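Long-range contact in beta sliding clamp (Caulobacter crescentus, PDB 5WCE), which forms a ring-shaped homodimer around DNA and probably tethers DNA polymerases and other proteins to it for processive synthesis: residues Ile74-Leu88 / Ile107-Ala121. Numbering follows the deposited sequence. Where two conformers were deposited one is given.
Sequences ITAPAHTLYEIVRKL and IQAGRSRFNLPVLPA
Ile84 and Leu116 meet where helix 78-87 packs on the beta hairpin of strands 105-109 and 112-116 in the N-terminal domain of this DNA-encircling ring, the helix running antiparallel to strand 112-116 at 10.9 Å between axes. Branched Ile84 spreads two arms from the helix. Chi1 of -73° sets CG1 beside the backbone N and leaves CG2 anti to it, and Ile84 CG2 lies over one face of the Phe114 ring, 3.6 Å from its centroid, a CH-pi contact. The other branch follows the ring too, Ile84 CD1 lying 3.6 Å from Phe114 CD2, and carries on to both methyls of Leu116. The forked end of Leu116 lets CD2 touch both Ile84 CD1 and Thr80 CG2, one helical turn apart. Just past the helix, Leu88 CD1 and CD2 each come to 3.9 Å from the small Ala109 CB. Phe114 also packs on Ala315 of the second subunit, and residues 112-115 pair with a strand of that subunit, so this helix backs a sheet that continues across the dimer interface.

Beyond Leu116 the chain leaves the hairpin and meets strand 72-77 in a single antiparallel bridge. Leu119 N donates to Thr75 O at 3.3 Å; the return bond from Thr75 N to Leu119 O is weak. Threonine suits this buried strand because its hydroxyl is a second donor to the same oxygen: Thr75 OG1, also bonded to Asn39, donates to Leu119 O at 2.6 Å, approaching from above the carbonyl plane, 39° out of it.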
loop_
_atom_site.group_PDB
_atom_site.type_symbol
_atom_site.label_atom_id
_atom_site.label_comp_id
_atom_site.label_asym_id
_atom_site.label_seq_id
_atom_site.Cartn_x
_atom_site.Cartn_y
_atom_site.Cartn_z
ATOM N N ILE A 74 24.232 16.732 -20.029
ATOM C CA ILE A 74 24.799 15.605 -19.309
ATOM C C ILE A 74 23.691 14.632 -18.964
ATOM O O ILE A 74 22.522 14.995 -19.096
ATOM C CB ILE A 74 25.428 16.069 -17.991
ATOM C CG1 ILE A 74 24.345 16.686 -17.098
ATOM C CG2 ILE A 74 26.609 16.990 -18.221
ATOM C CD1 ILE A 74 24.826 17.328 -15.844
ATOM N N THR A 75 24.054 13.439 -18.506
ATOM C CA THR A 75 23.054 12.521 -17.992
ATOM C C THR A 75 23.383 12.161 -16.555
ATOM O O THR A 75 24.580 12.065 -16.170
ATOM C CB THR A 75 22.834 11.232 -18.819
ATOM O OG1 THR A 75 23.861 10.274 -18.542
ATOM C CG2 THR A 75 22.787 11.571 -20.313
ATOM N N ALA A 76 22.328 11.980 -15.769
ATOM C CA ALA A 76 22.512 11.709 -14.345
ATOM C C ALA A 76 21.371 10.838 -13.812
ATOM O O ALA A 76 20.272 10.858 -14.398
ATOM C CB ALA A 76 22.583 13.055 -13.605
ATOM N N PRO A 77 21.616 10.075 -12.721
ATOM C CA PRO A 77 20.634 9.116 -12.229
ATOM C C PRO A 77 19.284 9.759 -11.864
ATOM O O PRO A 77 19.208 10.714 -11.105
ATOM C CB PRO A 77 21.322 8.442 -11.023
ATOM C CG PRO A 77 22.744 8.776 -11.155
ATOM C CD PRO A 77 22.861 10.036 -11.928
ATOM N N ALA A 78 18.230 9.199 -12.412
ATOM C CA ALA A 78 16.935 9.863 -12.393
ATOM C C ALA A 78 16.243 9.860 -11.027
ATOM O O ALA A 78 15.913 10.924 -10.497
ATOM C CB ALA A 78 16.029 9.243 -13.420
ATOM N N HIS A 79 16.015 8.679 -10.473
ATOM C CA HIS A 79 15.338 8.566 -9.165
ATOM C C HIS A 79 16.171 9.256 -8.069
ATOM O O HIS A 79 15.630 9.963 -7.214
ATOM C CB HIS A 79 15.058 7.090 -8.790
ATOM C CG HIS A 79 14.119 6.354 -9.729
ATOM N ND1 HIS A 79 12.908 6.863 -10.159
ATOM C CD2 HIS A 79 14.188 5.097 -10.255
ATOM C CE1 HIS A 79 12.307 5.991 -10.955
ATOM N NE2 HIS A 79 13.058 4.907 -11.029
ATOM N N THR A 80 17.474 9.074 -8.103
ATOM C CA THR A 80 18.340 9.701 -7.105
ATOM C C THR A 80 18.292 11.232 -7.176
ATOM O O THR A 80 18.158 11.930 -6.133
ATOM C CB THR A 80 19.778 9.208 -7.259
ATOM O OG1 THR A 80 19.794 7.785 -7.039
ATOM C CG2 THR A 80 20.737 9.916 -6.299
ATOM N N LEU A 81 18.397 11.767 -8.384
ATOM C CA LEU A 81 18.217 13.190 -8.541
ATOM C C LEU A 81 16.862 13.673 -8.033
ATOM O O LEU A 81 16.809 14.652 -7.280
ATOM C CB LEU A 81 18.404 13.618 -9.989
ATOM C CG LEU A 81 18.493 15.119 -10.249
ATOM C CD1 LEU A 81 19.493 15.825 -9.381
ATOM C CD2 LEU A 81 18.852 15.401 -11.700
ATOM N N TYR A 82 15.797 12.959 -8.392
ATOM C CA TYR A 82 14.430 13.297 -7.944
ATOM C C TYR A 82 14.345 13.303 -6.394
ATOM O O TYR A 82 13.891 14.261 -5.794
ATOM C CB TYR A 82 13.398 12.329 -8.566
ATOM C CG TYR A 82 12.004 12.509 -8.004
ATOM C CD1 TYR A 82 11.206 13.579 -8.415
ATOM C CD2 TYR A 82 11.502 11.631 -7.027
ATOM C CE1 TYR A 82 9.948 13.776 -7.885
ATOM C CE2 TYR A 82 10.258 11.834 -6.459
ATOM C CZ TYR A 82 9.475 12.897 -6.890
ATOM O OH TYR A 82 8.215 13.073 -6.328
ATOM N N GLU A 83 14.852 12.254 -5.764
ATOM C CA GLU A 83 14.817 12.141 -4.313
ATOM C C GLU A 83 15.614 13.210 -3.602
ATOM O O GLU A 83 15.145 13.764 -2.624
ATOM C CB GLU A 83 15.247 10.739 -3.885
ATOM C CG GLU A 83 14.128 9.724 -4.221
ATOM C CD GLU A 83 12.910 9.974 -3.328
ATOM O OE1 GLU A 83 13.084 10.057 -2.098
ATOM O OE2 GLU A 83 11.827 10.245 -3.799
ATOM N N ILE A 84 16.795 13.539 -4.120
ATOM C CA ILE A 84 17.588 14.621 -3.535
ATOM C C ILE A 84 16.770 15.925 -3.550
ATOM O O ILE A 84 16.642 16.625 -2.551
ATOM C CB ILE A 84 18.918 14.825 -4.299
ATOM C CG1 ILE A 84 19.914 13.673 -4.013
ATOM C CG2 ILE A 84 19.593 16.166 -3.935
ATOM C CD1 ILE A 84 21.069 13.630 -4.992
ATOM N N VAL A 85 16.236 16.245 -4.706
ATOM C CA VAL A 85 15.569 17.533 -4.852
ATOM C C VAL A 85 14.304 17.604 -3.981
ATOM O O VAL A 85 14.051 18.617 -3.348
ATOM C CB VAL A 85 15.272 17.881 -6.344
ATOM C CG1 VAL A 85 14.493 19.182 -6.436
ATOM C CG2 VAL A 85 16.593 17.944 -7.129
ATOM N N ARG A 86 13.568 16.521 -3.946
ATOM C CA ARG A 86 12.399 16.394 -3.092
ATOM C C ARG A 86 12.725 16.719 -1.625
ATOM O O ARG A 86 11.947 17.346 -0.944
ATOM C CB ARG A 86 11.824 14.979 -3.199
ATOM C CG ARG A 86 10.372 14.875 -2.744
ATOM C CD ARG A 86 9.831 13.458 -2.797
ATOM N NE ARG A 86 10.654 12.533 -2.014
ATOM C CZ ARG A 86 10.762 12.496 -0.677
ATOM N NH1 ARG A 86 10.129 13.371 0.126
ATOM N NH2 ARG A 86 11.553 11.593 -0.106
ATOM N N LYS A 87 13.890 16.318 -1.149
ATOM C CA LYS A 87 14.251 16.491 0.233
ATOM C C LYS A 87 14.903 17.834 0.503
ATOM O O LYS A 87 15.122 18.152 1.668
ATOM C CB LYS A 87 15.192 15.375 0.665
ATOM C CG LYS A 87 14.564 14.016 0.576
ATOM C CD LYS A 87 15.571 12.925 0.926
ATOM C CE LYS A 87 15.032 11.509 0.642
ATOM N NZ LYS A 87 16.093 10.540 1.114
ATOM N N LEU A 88 15.224 18.614 -0.529
ATOM C CA LEU A 88 15.779 19.935 -0.304
ATOM C C LEU A 88 14.744 20.863 0.348
ATOM O O LEU A 88 13.567 20.674 0.179
ATOM C CB LEU A 88 16.335 20.545 -1.603
ATOM C CG LEU A 88 17.541 19.869 -2.265
ATOM C CD1 LEU A 88 17.849 20.408 -3.653
ATOM C CD2 LEU A 88 18.743 19.981 -1.361
ATOM N N ILE A 107 25.395 19.151 -7.289
ATOM C CA ILE A 107 24.101 19.715 -6.954
ATOM C C ILE A 107 24.336 20.369 -5.634
ATOM O O ILE A 107 24.758 19.692 -4.653
ATOM C CB ILE A 107 22.971 18.660 -6.821
ATOM C CG1 ILE A 107 22.805 17.878 -8.127
ATOM C CG2 ILE A 107 21.646 19.289 -6.392
ATOM C CD1 ILE A 107 23.291 16.471 -8.009
ATOM N N GLN A 108 24.091 21.670 -5.594
ATOM C CA GLN A 108 24.262 22.409 -4.359
ATOM C C GLN A 108 23.044 23.268 -4.072
ATOM O O GLN A 108 22.502 23.937 -4.967
ATOM C CB GLN A 108 25.477 23.269 -4.489
ATOM C CG GLN A 108 25.670 24.127 -3.257
ATOM C CD GLN A 108 27.102 24.132 -2.846
ATOM O OE1 GLN A 108 27.999 24.226 -3.708
ATOM N NE2 GLN A 108 27.346 23.980 -1.540
ATOM N N ALA A 109 22.652 23.280 -2.810
ATOM C CA ALA A 109 21.533 24.059 -2.326
ATOM C C ALA A 109 21.627 24.189 -0.828
ATOM O O ALA A 109 21.691 23.185 -0.126
ATOM C CB ALA A 109 20.235 23.368 -2.657
ATOM N N GLY A 110 21.648 25.438 -0.365
ATOM C CA GLY A 110 21.768 25.759 1.058
ATOM C C GLY A 110 23.097 25.227 1.491
ATOM O O GLY A 110 24.092 25.495 0.881
ATOM N N ARG A 111 23.079 24.372 2.499
ATOM C CA ARG A 111 24.312 23.813 3.054
ATOM C C ARG A 111 24.525 22.332 2.637
ATOM O O ARG A 111 25.305 21.625 3.283
ATOM C CB ARG A 111 24.233 23.974 4.599
ATOM C CG ARG A 111 24.079 25.447 5.027
ATOM C CD ARG A 111 25.358 26.017 5.613
ATOM N NE ARG A 111 25.311 25.639 7.009
ATOM C CZ ARG A 111 26.316 25.443 7.844
ATOM N NH1 ARG A 111 27.592 25.648 7.534
ATOM N NH2 ARG A 111 25.992 25.034 9.055
ATOM N N SER A 112 23.780 21.870 1.633
ATOM C CA SER A 112 23.942 20.537 1.027
ATOM C C SER A 112 24.701 20.571 -0.299
ATOM O O SER A 112 24.438 21.450 -1.156
ATOM C CB SER A 112 22.572 19.918 0.654
ATOM O OG SER A 112 21.646 19.999 1.696
ATOM N N ARG A 113 25.575 19.586 -0.496
ATOM C CA ARG A 113 26.303 19.397 -1.754
ATOM C C ARG A 113 26.323 17.921 -2.117
ATOM O O ARG A 113 26.738 17.078 -1.285
ATOM C CB ARG A 113 27.721 19.908 -1.617
ATOM C CG ARG A 113 28.526 19.920 -2.912
ATOM C CD ARG A 113 29.946 20.331 -2.569
ATOM N NE ARG A 113 30.815 20.427 -3.708
ATOM C CZ ARG A 113 30.866 21.456 -4.554
ATOM N NH1 ARG A 113 30.018 22.490 -4.443
ATOM N NH2 ARG A 113 31.735 21.435 -5.576
ATOM N N PHE A 114 25.861 17.597 -3.334
ATOM C CA PHE A 114 25.905 16.245 -3.830
ATOM C C PHE A 114 26.779 16.176 -5.091
ATOM O O PHE A 114 26.780 17.104 -5.901
ATOM C CB PHE A 114 24.527 15.739 -4.151
ATOM C CG PHE A 114 23.553 15.854 -3.022
ATOM C CD1 PHE A 114 22.971 17.084 -2.704
ATOM C CD2 PHE A 114 23.202 14.743 -2.292
ATOM C CE1 PHE A 114 22.102 17.209 -1.633
ATOM C CE2 PHE A 114 22.309 14.851 -1.223
ATOM C CZ PHE A 114 21.765 16.088 -0.896
ATOM N N ASN A 115 27.537 15.087 -5.218
ATOM C CA ASN A 115 28.329 14.798 -6.458
ATOM C C ASN A 115 27.814 13.447 -6.961
ATOM O O ASN A 115 27.878 12.427 -6.238
ATOM C CB ASN A 115 29.809 14.709 -6.167
ATOM C CG ASN A 115 30.351 15.936 -5.403
ATOM O OD1 ASN A 115 31.019 16.754 -5.959
ATOM N ND2 ASN A 115 30.095 16.025 -4.162
ATOM N N LEU A 116 27.211 13.450 -8.151
ATOM C CA LEU A 116 26.568 12.267 -8.724
ATOM C C LEU A 116 27.304 11.865 -10.009
ATOM O O LEU A 116 27.659 12.722 -10.809
ATOM C CB LEU A 116 25.135 12.570 -9.092
ATOM C CG LEU A 116 24.167 12.924 -7.984
ATOM C CD1 LEU A 116 22.774 12.926 -8.601
ATOM C CD2 LEU A 116 24.306 11.946 -6.831
ATOM N N PRO A 117 27.558 10.551 -10.184
ATOM C CA PRO A 117 28.270 10.110 -11.380
ATOM C C PRO A 117 27.383 10.327 -12.617
ATOM O O PRO A 117 26.137 10.279 -12.553
ATOM C CB PRO A 117 28.484 8.609 -11.147
ATOM C CG PRO A 117 27.294 8.226 -10.279
ATOM C CD PRO A 117 27.227 9.403 -9.308
ATOM N N VAL A 118 28.057 10.648 -13.709
ATOM C CA VAL A 118 27.368 10.967 -14.979
ATOM C C VAL A 118 27.720 9.944 -16.052
ATOM O O VAL A 118 28.737 9.221 -15.955
ATOM C CB VAL A 118 27.676 12.394 -15.497
ATOM C CG1 VAL A 118 27.155 13.427 -14.528
ATOM C CG2 VAL A 118 29.159 12.617 -15.794
ATOM N N LEU A 119 26.857 9.887 -17.072
ATOM C CA LEU A 119 27.200 9.188 -18.277
ATOM C C LEU A 119 27.032 10.157 -19.459
ATOM O O LEU A 119 26.163 11.049 -19.436
ATOM C CB LEU A 119 26.372 7.911 -18.412
ATOM C CG LEU A 119 26.649 6.837 -17.345
ATOM C CD1 LEU A 119 25.543 5.798 -17.356
ATOM C CD2 LEU A 119 28.031 6.163 -17.562
ATOM N N PRO A 120 27.846 9.969 -20.488
ATOM C CA PRO A 120 27.827 10.867 -21.626
ATOM C C PRO A 120 26.482 10.967 -22.338
ATOM O O PRO A 120 25.805 9.948 -22.584
ATOM C CB PRO A 120 28.872 10.286 -22.584
ATOM C CG PRO A 120 29.524 9.173 -21.899
ATOM C CD PRO A 120 28.767 8.837 -20.662
ATOM N N ALA A 121 26.127 12.191 -22.658
ATOM C CA ALA A 121 24.944 12.514 -23.373
ATOM C C ALA A 121 24.855 11.833 -24.749
ATOM O O ALA A 121 23.752 11.459 -25.144
ATOM C CB ALA A 121 24.783 14.031 -23.484
#